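Local coordinates for hydrolase, isochorismatase family (Pseudomonas putida, PDB 4L07), which probably hydrolyses the amide bond of maleamate, releasing maleate and ammonia, as a maleamate amidase of the isochorismatase family of hydrolases, at residues T142-S147 against C170-A175; V26-Y31 against I66-A71; S120-S125 against R151-D156. One frame throughout, in Å; residues are numbered along the deposited sequence.

Contact 1: residues T142-S147 against C170-A175. With SO4 (sulfate ion), chain C.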
ATOM      1  N   THR A 142     -15.373   2.518 -14.734  1.00 21.23           N
ATOM      2  CA  THR A 142     -16.714   3.096 -14.824  1.00 21.12           C
ATOM      3  C   THR A 142     -17.188   3.405 -13.403  1.00 21.61           C
ATOM      4  O   THR A 142     -16.566   2.969 -12.439  1.00 21.01           O
ATOM      5  CB  THR A 142     -17.713   2.093 -15.451  1.00 22.30           C
ATOM      6  OG1 THR A 142     -17.907   0.978 -14.564  1.00 23.13           O
ATOM      7  CG2 THR A 142     -17.213   1.574 -16.798  1.00 22.54           C
ATOM      8  N   GLY A 143     -18.275   4.159 -13.260  1.00 20.64           N
ATOM      9  CA  GLY A 143     -18.864   4.354 -11.941  1.00 20.47           C
ATOM     10  C   GLY A 143     -19.224   5.769 -11.528  1.00 20.53           C
ATOM     11  O   GLY A 143     -19.457   6.635 -12.369  1.00 20.18           O
ATOM     12  N   ALA A 144     -19.280   5.988 -10.216  1.00 20.82           N
ATOM     13  CA  ALA A 144     -19.653   7.277  -9.640  1.00 20.83           C
ATOM     14  C   ALA A 144     -18.769   7.602  -8.435  1.00 20.48           C
ATOM     15  O   ALA A 144     -18.494   6.717  -7.631  1.00 20.21           O
ATOM     16  CB  ALA A 144     -21.118   7.253  -9.225  1.00 21.17           C
ATOM     17  N   THR A 145     -18.313   8.849  -8.293  1.00 20.24           N
ATOM     18  CA  THR A 145     -18.542   9.922  -9.257  1.00 19.93           C
ATOM     19  C   THR A 145     -17.259  10.177 -10.030  1.00 19.73           C
ATOM     20  O   THR A 145     -16.158   9.875  -9.556  1.00 19.04           O
ATOM     21  CB  THR A 145     -18.972  11.239  -8.576  1.00 19.78           C
ATOM     22  OG1 THR A 145     -17.926  11.697  -7.699  1.00 19.46           O
ATOM     23  CG2 THR A 145     -20.252  11.035  -7.779  1.00 20.07           C
ATOM     24  N   THR A 146     -17.398  10.746 -11.220  1.00 19.12           N
ATOM     25  CA  THR A 146     -16.242  11.019 -12.079  1.00 19.72           C
ATOM     26  C   THR A 146     -15.122  11.749 -11.345  1.00 19.47           C
ATOM     27  O   THR A 146     -13.957  11.334 -11.407  1.00 20.34           O
ATOM     28  CB  THR A 146     -16.657  11.836 -13.306  1.00 19.77           C
ATOM     29  OG1 THR A 146     -17.878  11.295 -13.819  1.00 20.38           O
ATOM     30  CG2 THR A 146     -15.582  11.773 -14.379  1.00 19.17           C
ATOM     31  N   SER A 147     -15.484  12.821 -10.643  1.00 20.16           N
ATOM     32  CA  SER A 147     -14.497  13.669  -9.974  1.00 20.07           C
ATOM     33  C   SER A 147     -13.975  13.094  -8.663  1.00 20.72           C
ATOM     34  O   SER A 147     -12.949  13.547  -8.166  1.00 22.13           O
ATOM     35  CB  SER A 147     -15.037  15.085  -9.751  1.00 19.67           C
ATOM     36  OG  SER A 147     -16.247  15.092  -9.005  1.00 19.05           O
ATOM     37  N   CYS A 170     -20.095   6.154 -19.103  1.00 23.45           N
ATOM     38  CA  CYS A 170     -20.293   5.212 -17.996  1.00 23.63           C
ATOM     39  C   CYS A 170     -19.941   5.833 -16.644  1.00 23.49           C
ATOM     40  O   CYS A 170     -19.977   5.164 -15.604  1.00 23.53           O
ATOM     41  CB  CYS A 170     -19.424   3.976 -18.206  1.00 24.31           C
ATOM     42  SG  CYS A 170     -19.934   2.971 -19.604  1.00 25.52           S
ATOM     43  N   CYS A 171     -19.603   7.116 -16.675  1.00 22.87           N
ATOM     44  CA  CYS A 171     -19.191   7.842 -15.489  1.00 22.72           C
ATOM     45  C   CYS A 171     -20.240   8.889 -15.138  1.00 22.68           C
ATOM     46  O   CYS A 171     -20.597   9.717 -15.978  1.00 23.80           O
ATOM     47  CB  CYS A 171     -17.826   8.487 -15.733  1.00 22.76           C
ATOM     48  SG  CYS A 171     -16.490   7.290 -15.992  1.00 24.85           S
ATOM     49  N   ALA A 172     -20.736   8.838 -13.905  1.00 22.41           N
ATOM     50  CA  ALA A 172     -21.754   9.778 -13.429  1.00 22.22           C
ATOM     51  C   ALA A 172     -21.161  10.730 -12.391  1.00 21.97           C
ATOM     52  O   ALA A 172     -20.251  10.364 -11.646  1.00 20.94           O
ATOM     53  CB  ALA A 172     -22.936   9.018 -12.846  1.00 22.56           C
ATOM     54  N   ASP A 173     -21.673  11.955 -12.346  1.00 21.81           N
ATOM     55  CA  ASP A 173     -21.255  12.914 -11.330  1.00 21.51           C
ATOM     56  C   ASP A 173     -22.409  13.826 -10.904  1.00 21.63           C
ATOM     57  O   ASP A 173     -23.498  13.801 -11.514  1.00 21.72           O
ATOM     58  CB  ASP A 173     -20.060  13.735 -11.836  1.00 21.18           C
ATOM     59  CG  ASP A 173     -19.140  14.188 -10.711  1.00 21.64           C
ATOM     60  OD1 ASP A 173     -19.625  14.378  -9.574  1.00 21.38           O
ATOM     61  OD2 ASP A 173     -17.927  14.358 -10.967  1.00 21.85           O
ATOM     62  N   ARG A 174     -22.164  14.617  -9.861  1.00 21.47           N
ATOM     63  CA  ARG A 174     -23.153  15.521  -9.267  1.00 22.08           C
ATOM     64  C   ARG A 174     -23.329  16.806 -10.048  1.00 22.94           C
ATOM     65  O   ARG A 174     -24.342  17.485  -9.902  1.00 22.73           O
ATOM     66  CB  ARG A 174     -22.755  15.875  -7.834  1.00 22.15           C
ATOM     67  CG  ARG A 174     -22.819  14.685  -6.913  1.00 21.84           C
ATOM     68  CD  ARG A 174     -22.393  14.984  -5.493  1.00 21.32           C
ATOM     69  NE  ARG A 174     -22.429  13.737  -4.742  1.00 20.55           N
ATOM     70  CZ  ARG A 174     -21.400  12.905  -4.618  1.00 20.99           C
ATOM     71  NH1 ARG A 174     -20.225  13.200  -5.172  1.00 20.53           N
ATOM     72  NH2 ARG A 174     -21.549  11.776  -3.933  1.00 20.18           N
ATOM     73  N   ALA A 175     -22.327  17.143 -10.854  1.00 23.64           N
ATOM     74  CA  ALA A 175     -22.316  18.383 -11.631  1.00 24.02           C
ATOM     75  C   ALA A 175     -21.388  18.231 -12.821  1.00 24.21           C
ATOM     76  O   ALA A 175     -20.435  17.447 -12.777  1.00 23.74           O
ATOM     77  CB  ALA A 175     -21.880  19.556 -10.763  1.00 24.13           C
TER
HETATM   78  S   SO4 C 301     -17.568  10.381  -4.575  1.00 20.39           S
HETATM   79  O1  SO4 C 301     -19.009  10.743  -4.595  1.00 20.94           O
HETATM   80  O2  SO4 C 301     -17.145   9.862  -5.882  1.00 20.25           O
HETATM   81  O3  SO4 C 301     -16.768  11.586  -4.265  1.00 22.21           O
HETATM   82  O4  SO4 C 301     -17.301   9.357  -3.526  1.00 22.00           O

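Contact 2: residues V26-Y31 against I66-A71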
ATOM      1  N   VAL A  26     -16.084  -1.497 -11.753  1.00 19.23           N
ATOM      2  CA  VAL A  26     -17.303  -0.696 -11.603  1.00 19.59           C
ATOM      3  C   VAL A  26     -17.268  -0.029 -10.233  1.00 19.81           C
ATOM      4  O   VAL A  26     -17.490  -0.665  -9.204  1.00 19.99           O
ATOM      5  CB  VAL A  26     -18.568  -1.562 -11.762  1.00 19.68           C
ATOM      6  CG1 VAL A  26     -19.827  -0.696 -11.745  1.00 19.38           C
ATOM      7  CG2 VAL A  26     -18.491  -2.352 -13.053  1.00 20.25           C
ATOM      8  N   VAL A  27     -16.962   1.265 -10.232  1.00 20.20           N
ATOM      9  CA  VAL A  27     -16.717   2.003  -8.994  1.00 19.90           C
ATOM     10  C   VAL A  27     -17.987   2.578  -8.367  1.00 20.28           C
ATOM     11  O   VAL A  27     -18.580   3.522  -8.898  1.00 20.66           O
ATOM     12  CB  VAL A  27     -15.703   3.153  -9.223  1.00 19.42           C
ATOM     13  CG1 VAL A  27     -15.401   3.872  -7.917  1.00 18.75           C
ATOM     14  CG2 VAL A  27     -14.428   2.622  -9.854  1.00 19.96           C
ATOM     15  N   ASP A  28     -18.394   1.995  -7.238  1.00 19.66           N
ATOM     16  CA  ASP A  28     -19.414   2.577  -6.355  1.00 19.81           C
ATOM     17  C   ASP A  28     -20.752   2.903  -7.027  1.00 20.07           C
ATOM     18  O   ASP A  28     -21.365   3.932  -6.717  1.00 20.32           O
ATOM     19  CB  ASP A  28     -18.878   3.838  -5.653  1.00 20.21           C
ATOM     20  CG  ASP A  28     -17.661   3.558  -4.785  1.00 20.97           C
ATOM     21  OD1 ASP A  28     -17.383   2.373  -4.488  1.00 22.11           O
ATOM     22  OD2 ASP A  28     -16.987   4.535  -4.379  1.00 21.11           O
ATOM     23  N   PHE A  29     -21.208   2.035  -7.928  1.00 20.32           N
ATOM     24  CA  PHE A  29     -22.599   2.099  -8.387  1.00 21.20           C
ATOM     25  C   PHE A  29     -23.494   1.401  -7.347  1.00 21.19           C
ATOM     26  O   PHE A  29     -24.219   0.452  -7.658  1.00 22.08           O
ATOM     27  CB  PHE A  29     -22.784   1.487  -9.788  1.00 21.12           C
ATOM     28  CG  PHE A  29     -22.537   2.448 -10.937  1.00 21.54           C
ATOM     29  CD1 PHE A  29     -22.712   3.826 -10.789  1.00 21.37           C
ATOM     30  CD2 PHE A  29     -22.176   1.958 -12.189  1.00 21.99           C
ATOM     31  CE1 PHE A  29     -22.495   4.690 -11.860  1.00 21.62           C
ATOM     32  CE2 PHE A  29     -21.957   2.814 -13.264  1.00 22.23           C
ATOM     33  CZ  PHE A  29     -22.117   4.185 -13.097  1.00 22.19           C
ATOM     34  N   SER A  30     -23.403   1.868  -6.105  1.00 21.69           N
ATOM     35  CA  SER A  30     -24.273   1.426  -5.014  1.00 21.96           C
ATOM     36  C   SER A  30     -25.464   2.372  -4.934  1.00 21.96           C
ATOM     37  O   SER A  30     -25.406   3.486  -5.460  1.00 22.47           O
ATOM     38  CB  SER A  30     -23.508   1.414  -3.689  1.00 22.52           C
ATOM     39  OG  SER A  30     -23.125   2.723  -3.308  1.00 22.88           O
ATOM     40  N   TYR A  31     -26.542   1.941  -4.283  1.00 22.66           N
ATOM     41  CA  TYR A  31     -27.740   2.783  -4.170  1.00 22.18           C
ATOM     42  C   TYR A  31     -27.455   4.143  -3.523  1.00 21.83           C
ATOM     43  O   TYR A  31     -28.071   5.141  -3.878  1.00 21.71           O
ATOM     44  CB  TYR A  31     -28.862   2.051  -3.430  1.00 23.50           C
ATOM     45  CG  TYR A  31     -29.448   0.906  -4.225  1.00 24.67           C
ATOM     46  CD1 TYR A  31     -30.157   1.140  -5.409  1.00 24.58           C
ATOM     47  CD2 TYR A  31     -29.290  -0.414  -3.805  1.00 25.33           C
ATOM     48  CE1 TYR A  31     -30.694   0.091  -6.143  1.00 25.26           C
ATOM     49  CE2 TYR A  31     -29.817  -1.467  -4.536  1.00 25.63           C
ATOM     50  CZ  TYR A  31     -30.522  -1.207  -5.699  1.00 25.88           C
ATOM     51  OH  TYR A  31     -31.047  -2.255  -6.419  1.00 26.08           O
ATOM     52  N   ILE A  66     -15.184  -6.598 -11.661  1.00 21.45           N
ATOM     53  CA  ILE A  66     -15.119  -6.348 -10.216  1.00 22.00           C
ATOM     54  C   ILE A  66     -15.863  -5.060  -9.843  1.00 21.98           C
ATOM     55  O   ILE A  66     -15.602  -3.996 -10.416  1.00 22.23           O
ATOM     56  CB  ILE A  66     -13.653  -6.277  -9.723  1.00 22.24           C
ATOM     57  CG1 ILE A  66     -12.917  -7.585 -10.037  1.00 22.72           C
ATOM     58  CG2 ILE A  66     -13.597  -5.999  -8.222  1.00 22.01           C
ATOM     59  CD1 ILE A  66     -11.408  -7.482  -9.957  1.00 23.78           C
ATOM     60  N   PHE A  67     -16.794  -5.173  -8.895  1.00 21.28           N
ATOM     61  CA  PHE A  67     -17.550  -4.032  -8.375  1.00 21.87           C
ATOM     62  C   PHE A  67     -16.962  -3.556  -7.056  1.00 21.99           C
ATOM     63  O   PHE A  67     -16.496  -4.365  -6.256  1.00 22.18           O
ATOM     64  CB  PHE A  67     -19.011  -4.429  -8.130  1.00 21.87           C
ATOM     65  CG  PHE A  67     -19.779  -4.751  -9.380  1.00 22.13           C
ATOM     66  CD1 PHE A  67     -19.645  -5.989 -10.009  1.00 22.29           C
ATOM     67  CD2 PHE A  67     -20.666  -3.821  -9.917  1.00 22.49           C
ATOM     68  CE1 PHE A  67     -20.359  -6.283 -11.165  1.00 22.87           C
ATOM     69  CE2 PHE A  67     -21.388  -4.110 -11.069  1.00 22.63           C
ATOM     70  CZ  PHE A  67     -21.231  -5.339 -11.694  1.00 22.79           C
ATOM     71  N   THR A  68     -17.000  -2.244  -6.824  1.00 21.72           N
ATOM     72  CA  THR A  68     -16.578  -1.679  -5.543  1.00 21.84           C
ATOM     73  C   THR A  68     -17.734  -0.984  -4.835  1.00 21.96           C
ATOM     74  O   THR A  68     -18.689  -0.536  -5.474  1.00 21.72           O
ATOM     75  CB  THR A  68     -15.393  -0.696  -5.697  1.00 22.35           C
ATOM     76  OG1 THR A  68     -15.867   0.568  -6.163  1.00 23.24           O
ATOM     77  CG2 THR A  68     -14.363  -1.233  -6.679  1.00 22.59           C
ATOM     78  N   THR A  69     -17.641  -0.907  -3.514  1.00 21.10           N
ATOM     79  CA  THR A  69     -18.608  -0.191  -2.696  1.00 21.50           C
ATOM     80  C   THR A  69     -17.878   0.388  -1.487  1.00 21.34           C
ATOM     81  O   THR A  69     -16.900  -0.199  -0.998  1.00 21.39           O
ATOM     82  CB  THR A  69     -19.797  -1.098  -2.265  1.00 21.95           C
ATOM     83  OG1 THR A  69     -20.844  -0.307  -1.688  1.00 23.23           O
ATOM     84  CG2 THR A  69     -19.355  -2.161  -1.257  1.00 22.22           C
ATOM     85  N   ILE A  70     -18.336   1.549  -1.034  1.00 20.60           N
ATOM     86  CA  ILE A  70     -17.877   2.131   0.219  1.00 20.48           C
ATOM     87  C   ILE A  70     -18.852   1.697   1.315  1.00 21.01           C
ATOM     88  O   ILE A  70     -20.058   1.951   1.222  1.00 20.31           O
ATOM     89  CB  ILE A  70     -17.837   3.678   0.152  1.00 20.29           C
ATOM     90  CG1 ILE A  70     -16.772   4.157  -0.853  1.00 20.02           C
ATOM     91  CG2 ILE A  70     -17.596   4.261   1.541  1.00 20.97           C
ATOM     92  CD1 ILE A  70     -16.846   5.638  -1.192  1.00 19.86           C
ATOM     93  N   ALA A  71     -18.332   1.042   2.348  1.00 20.39           N
ATOM     94  CA  ALA A  71     -19.150   0.630   3.492  1.00 21.37           C
ATOM     95  C   ALA A  71     -18.352   0.724   4.786  1.00 21.78           C
ATOM     96  O   ALA A  71     -17.173   0.365   4.809  1.00 22.79           O
ATOM     97  CB  ALA A  71     -19.661  -0.790   3.294  1.00 21.04           C
TER
HETATM   98  O   HOH W   1     -20.094  -0.724  -7.914  1.00 19.43           O
HETATM   99  O   HOH W   2     -21.255   2.401  -1.362  1.00 20.14           O

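Contact 3: residues S120-S125 against R151-D156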
ATOM      1  N   SER A 120     -10.327   5.931  -3.726  1.00 18.79           N
ATOM      2  CA  SER A 120      -9.727   5.003  -4.681  1.00 18.72           C
ATOM      3  C   SER A 120     -10.112   3.551  -4.412  1.00 18.12           C
ATOM      4  O   SER A 120     -10.062   3.088  -3.274  1.00 18.31           O
ATOM      5  CB  SER A 120      -8.209   5.102  -4.651  1.00 18.71           C
ATOM      6  OG  SER A 120      -7.656   4.042  -5.418  1.00 18.91           O
ATOM      7  N   SER A 121     -10.445   2.829  -5.476  1.00 18.50           N
ATOM      8  CA  SER A 121     -10.803   1.420  -5.368  1.00 18.65           C
ATOM      9  C   SER A 121      -9.605   0.559  -4.978  1.00 18.65           C
ATOM     10  O   SER A 121      -9.777  -0.582  -4.562  1.00 19.00           O
ATOM     11  CB  SER A 121     -11.408   0.930  -6.677  1.00 19.33           C
ATOM     12  OG  SER A 121     -12.629   1.609  -6.913  1.00 19.58           O
ATOM     13  N   PHE A 122      -8.402   1.118  -5.116  1.00 18.40           N
ATOM     14  CA  PHE A 122      -7.160   0.393  -4.806  1.00 17.90           C
ATOM     15  C   PHE A 122      -6.664   0.652  -3.396  1.00 17.85           C
ATOM     16  O   PHE A 122      -5.911  -0.157  -2.843  1.00 17.47           O
ATOM     17  CB  PHE A 122      -6.041   0.785  -5.779  1.00 17.95           C
ATOM     18  CG  PHE A 122      -6.252   0.302  -7.182  1.00 18.32           C
ATOM     19  CD1 PHE A 122      -7.045   1.028  -8.072  1.00 18.39           C
ATOM     20  CD2 PHE A 122      -5.645  -0.871  -7.625  1.00 18.66           C
ATOM     21  CE1 PHE A 122      -7.236   0.586  -9.373  1.00 18.39           C
ATOM     22  CE2 PHE A 122      -5.829  -1.317  -8.927  1.00 18.86           C
ATOM     23  CZ  PHE A 122      -6.630  -0.587  -9.801  1.00 18.50           C
ATOM     24  N   PHE A 123      -7.062   1.777  -2.815  1.00 17.48           N
ATOM     25  CA  PHE A 123      -6.519   2.162  -1.519  1.00 17.87           C
ATOM     26  C   PHE A 123      -7.080   1.344  -0.360  1.00 18.17           C
ATOM     27  O   PHE A 123      -8.280   1.369  -0.091  1.00 18.34           O
ATOM     28  CB  PHE A 123      -6.671   3.665  -1.232  1.00 18.55           C
ATOM     29  CG  PHE A 123      -5.918   4.093  -0.004  1.00 18.97           C
ATOM     30  CD1 PHE A 123      -4.648   4.650  -0.115  1.00 19.38           C
ATOM     31  CD2 PHE A 123      -6.440   3.856   1.269  1.00 19.75           C
ATOM     32  CE1 PHE A 123      -3.932   5.002   1.018  1.00 19.48           C
ATOM     33  CE2 PHE A 123      -5.725   4.198   2.406  1.00 19.59           C
ATOM     34  CZ  PHE A 123      -4.471   4.781   2.278  1.00 19.70           C
ATOM     35  N   GLY A 124      -6.188   0.635   0.333  1.00 18.23           N
ATOM     36  CA  GLY A 124      -6.584  -0.168   1.484  1.00 18.43           C
ATOM     37  C   GLY A 124      -7.507  -1.310   1.098  1.00 18.65           C
ATOM     38  O   GLY A 124      -8.374  -1.687   1.879  1.00 19.91           O
ATOM     39  N   SER A 125      -7.320  -1.850  -0.106  1.00 18.46           N
ATOM     40  CA  SER A 125      -8.171  -2.916  -0.632  1.00 18.72           C
ATOM     41  C   SER A 125      -7.353  -4.002  -1.311  1.00 18.97           C
ATOM     42  O   SER A 125      -6.156  -3.849  -1.550  1.00 19.16           O
ATOM     43  CB  SER A 125      -9.203  -2.356  -1.626  1.00 19.26           C
ATOM     44  OG  SER A 125      -8.665  -2.267  -2.948  1.00 19.14           O
ATOM     45  N   ARG A 151     -12.089   9.101 -10.603  1.00 17.94           N
ATOM     46  CA  ARG A 151     -10.782   9.710 -10.872  1.00 18.56           C
ATOM     47  C   ARG A 151      -9.705   9.127  -9.963  1.00 17.70           C
ATOM     48  O   ARG A 151      -8.594   8.843 -10.413  1.00 17.90           O
ATOM     49  CB  ARG A 151     -10.824  11.232 -10.719  1.00 19.69           C
ATOM     50  CG  ARG A 151      -9.502  11.900 -11.103  1.00 21.30           C
ATOM     51  CD  ARG A 151      -9.141  12.973 -10.096  1.00 22.90           C
ATOM     52  NE  ARG A 151      -7.814  13.565 -10.338  1.00 24.02           N
ATOM     53  CZ  ARG A 151      -7.616  14.630 -11.104  1.00 23.23           C
ATOM     54  NH1 ARG A 151      -6.396  15.124 -11.276  1.00 22.03           N
ATOM     55  NH2 ARG A 151      -8.651  15.208 -11.697  1.00 24.41           N
ATOM     56  N   ALA A 152     -10.034   8.954  -8.683  1.00 17.38           N
ATOM     57  CA  ALA A 152      -9.081   8.388  -7.718  1.00 17.78           C
ATOM     58  C   ALA A 152      -8.664   6.968  -8.099  1.00 17.61           C
ATOM     59  O   ALA A 152      -7.484   6.585  -7.968  1.00 17.65           O
ATOM     60  CB  ALA A 152      -9.665   8.424  -6.307  1.00 18.03           C
ATOM     61  N   THR A 153      -9.633   6.187  -8.573  1.00 17.21           N
ATOM     62  CA  THR A 153      -9.402   4.800  -8.993  1.00 17.88           C
ATOM     63  C   THR A 153      -8.519   4.764 -10.235  1.00 17.66           C
ATOM     64  O   THR A 153      -7.626   3.914 -10.352  1.00 18.12           O
ATOM     65  CB  THR A 153     -10.749   4.083  -9.248  1.00 17.91           C
ATOM     66  OG1 THR A 153     -11.469   4.007  -8.013  1.00 18.45           O
ATOM     67  CG2 THR A 153     -10.557   2.666  -9.803  1.00 18.05           C
ATOM     68  N   VAL A 154      -8.764   5.706 -11.143  1.00 17.26           N
ATOM     69  CA  VAL A 154      -8.011   5.812 -12.390  1.00 17.57           C
ATOM     70  C   VAL A 154      -6.546   6.139 -12.118  1.00 17.22           C
ATOM     71  O   VAL A 154      -5.661   5.474 -12.654  1.00 17.43           O
ATOM     72  CB  VAL A 154      -8.648   6.842 -13.349  1.00 17.62           C
ATOM     73  CG1 VAL A 154      -7.685   7.248 -14.465  1.00 17.92           C
ATOM     74  CG2 VAL A 154      -9.923   6.257 -13.934  1.00 18.09           C
ATOM     75  N   VAL A 155      -6.301   7.134 -11.266  1.00 17.18           N
ATOM     76  CA  VAL A 155      -4.930   7.491 -10.878  1.00 17.14           C
ATOM     77  C   VAL A 155      -4.212   6.292 -10.273  1.00 17.89           C
ATOM     78  O   VAL A 155      -3.090   5.966 -10.679  1.00 17.41           O
ATOM     79  CB  VAL A 155      -4.894   8.702  -9.923  1.00 17.38           C
ATOM     80  CG1 VAL A 155      -3.497   8.897  -9.337  1.00 17.49           C
ATOM     81  CG2 VAL A 155      -5.346   9.956 -10.658  1.00 17.07           C
ATOM     82  N   ASP A 156      -4.863   5.621  -9.324  1.00 18.06           N
ATOM     83  CA  ASP A 156      -4.267   4.433  -8.713  1.00 18.57           C
ATOM     84  C   ASP A 156      -4.033   3.274  -9.677  1.00 18.41           C
ATOM     85  O   ASP A 156      -3.024   2.573  -9.552  1.00 18.51           O
ATOM     86  CB  ASP A 156      -5.066   3.967  -7.494  1.00 19.43           C
ATOM     87  CG  ASP A 156      -4.501   4.507  -6.187  1.00 20.56           C
ATOM     88  OD1 ASP A 156      -3.438   5.165  -6.209  1.00 21.26           O
ATOM     89  OD2 ASP A 156      -5.120   4.279  -5.126  1.00 21.63           O
TER

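Contact 1: residues T142-S147 against C170-A175
The carboxylate of D173 reaches S147 in the first turn of helix 146-159, where its OD2 receives two donors. S147 OG meets D173 OD2 at 2.7 Å on the syn lone pair, whereas S147 N, 2.9 Å from D173 OD2, comes from above the carboxylate plane. This placement follows from chi1 of D173 (-150°), which sets CG roughly anti to the backbone N. The other oxygen, OD1, takes R174 N at 2.6 Å on its anti side, which helps to fix the rotation of the group. With an alanine here, S147 N and OG and R174 N would probably all lose this shared carboxylate, and the serine hydroxyl would be freer to turn. Parallel pairing precedes this end: G143 N bonds to C170 O at 3.1 Å, and A172 N returns to G143 O, as expected for a beta-alpha-beta crossover connected through helix 146-159. A172 O then receives T146 N at 2.9 Å, while T146 OG1 has its stronger partner in H179. The extended R174 side chain crosses that of T145 at about a right angle, with T145 CG2 over one guanidinium face, 3.4 Å from R174 NH1. Sulfate O1, of an ion probably from the crystallisation liquor, lies at the guanidinium edge and accepts from R174 NH1 and NH2, at 2.8 Å each, while O2 accepts from T145 OG1 and N. C149 N of the same chain and K189 NZ of the second subunit also bond to the sulfate.

Contact 2: residues V26-Y31 against I66-A71
V26 pairs in parallel with F67, its N bonding to I66 O and its O accepting T68 N, both at 2.9 Å and with near-straight N-H angles of 171° and 163°. These are adjacent strands, 22-27 and 65-70, in the central parallel sheet of an isochorismatase-type alpha/beta fold. On the V26 and F67 face the two side chains lie side by side, pointing the same way. V26 CB touches F67 CD2 at 3.6 Å, and the CG2 methyl makes a CH-pi contact over the ring face, 4.2 Å from the centroid and offset toward the rim. V26 also packs on T51 and C55 of helix 45-60, which covers this face. The T68 side works differently: with OG1 set between its own N and carbonyl carbon (chi1 79°), T68 donates to D28 OD1 at 2.9 Å, meeting the oxygen from well above the carboxylate plane. The other carboxylate oxygen, D28 OD2, rests on I70 CD1 and forms a salt bridge with K116; D28 also packs against C149, an assembly consistent with the Asp-Lys-Cys triad of this family. Beyond V27 the regular pairing ends, with D28 N making only a weak bond to T68 O, and two waters bridge the segments. One donates to V26 O and T68 O and accepts F29 N, tying the inverse gamma turn centred on F29 to the sheet. T69 OG1 bonds to V99 O; the other water, 2.7 Å from S30 OG, donates to T69 OG1 and to I70 O, the latter at 2.9 Å.

Contact 3: residues S120-S125 against R151-D156
S120 and D156 make the shortest polar link across the two segments: S120 OG donates to D156 OD2 at 2.6 Å, arriving on the anti side of the carboxylate and 27° out of its plane. The same hydroxyl accepts F122 N at 3.0 Å, forming an ST turn, so S120 OG both gives and receives and its rotation is largely fixed. A second polar group gathers one residue on. S121 N bonds to T153 OG1 at 3.0 Å, and S121 OG lies 2.9 Å from T153 OG1. T153 OG1 itself donates back to C149 O one turn earlier, which its chi1 of -64° permits by setting OG1 beside the backbone N. Within the loop, S125 OG donates to S121 O at 2.6 Å across the type II turn F122-S125, whose G124 has positive phi, and it also caps L127 N.

The remaining contacts are van der Waals. A152 CB packs 3.6 Å from S120 N. F122 and D156 run antiparallel alongside each other: F122 CD1 is 3.6 Å from D156 CB, and D156 C lies over one ring face. Ring and carboxylate planes stand 87° apart, so the ring is not stacked on the carboxylate. The ring crosses T153 at about a right angle, F122 CE1 reaching T153 O at 3.5 Å. In the fold, the loop following strand 112-116 is thus pressed onto helix 146-159; F122 also meets L127 and S128 of helix 127-133, and S121 and T153 both pack on V27 of strand 22-27.

How the contacts relate
Running from the N terminus, contact 2 closes first, joining strand 22-27 to strand 65-70 across the loop that holds helix 45-60. Contacts 3 and 1 then cross: 120-125 comes first, 142-147 falls inside the loop that 151-156 closes, and 170-175 follows. They share helix 146-159, contact 1 at its start and contact 3 further along, with T146 O and R151 N probably hydrogen-bonded. Contact 2 meets contact 1 through the sheet, where V27 N and O probably bond to T142 O and A144 N, and meets contact 3 where V27 CG2 packs on S121 and T153. Together they join four strands, the shared helix and the 120-125 loop; contacts 1 and 3 also touch the second subunit.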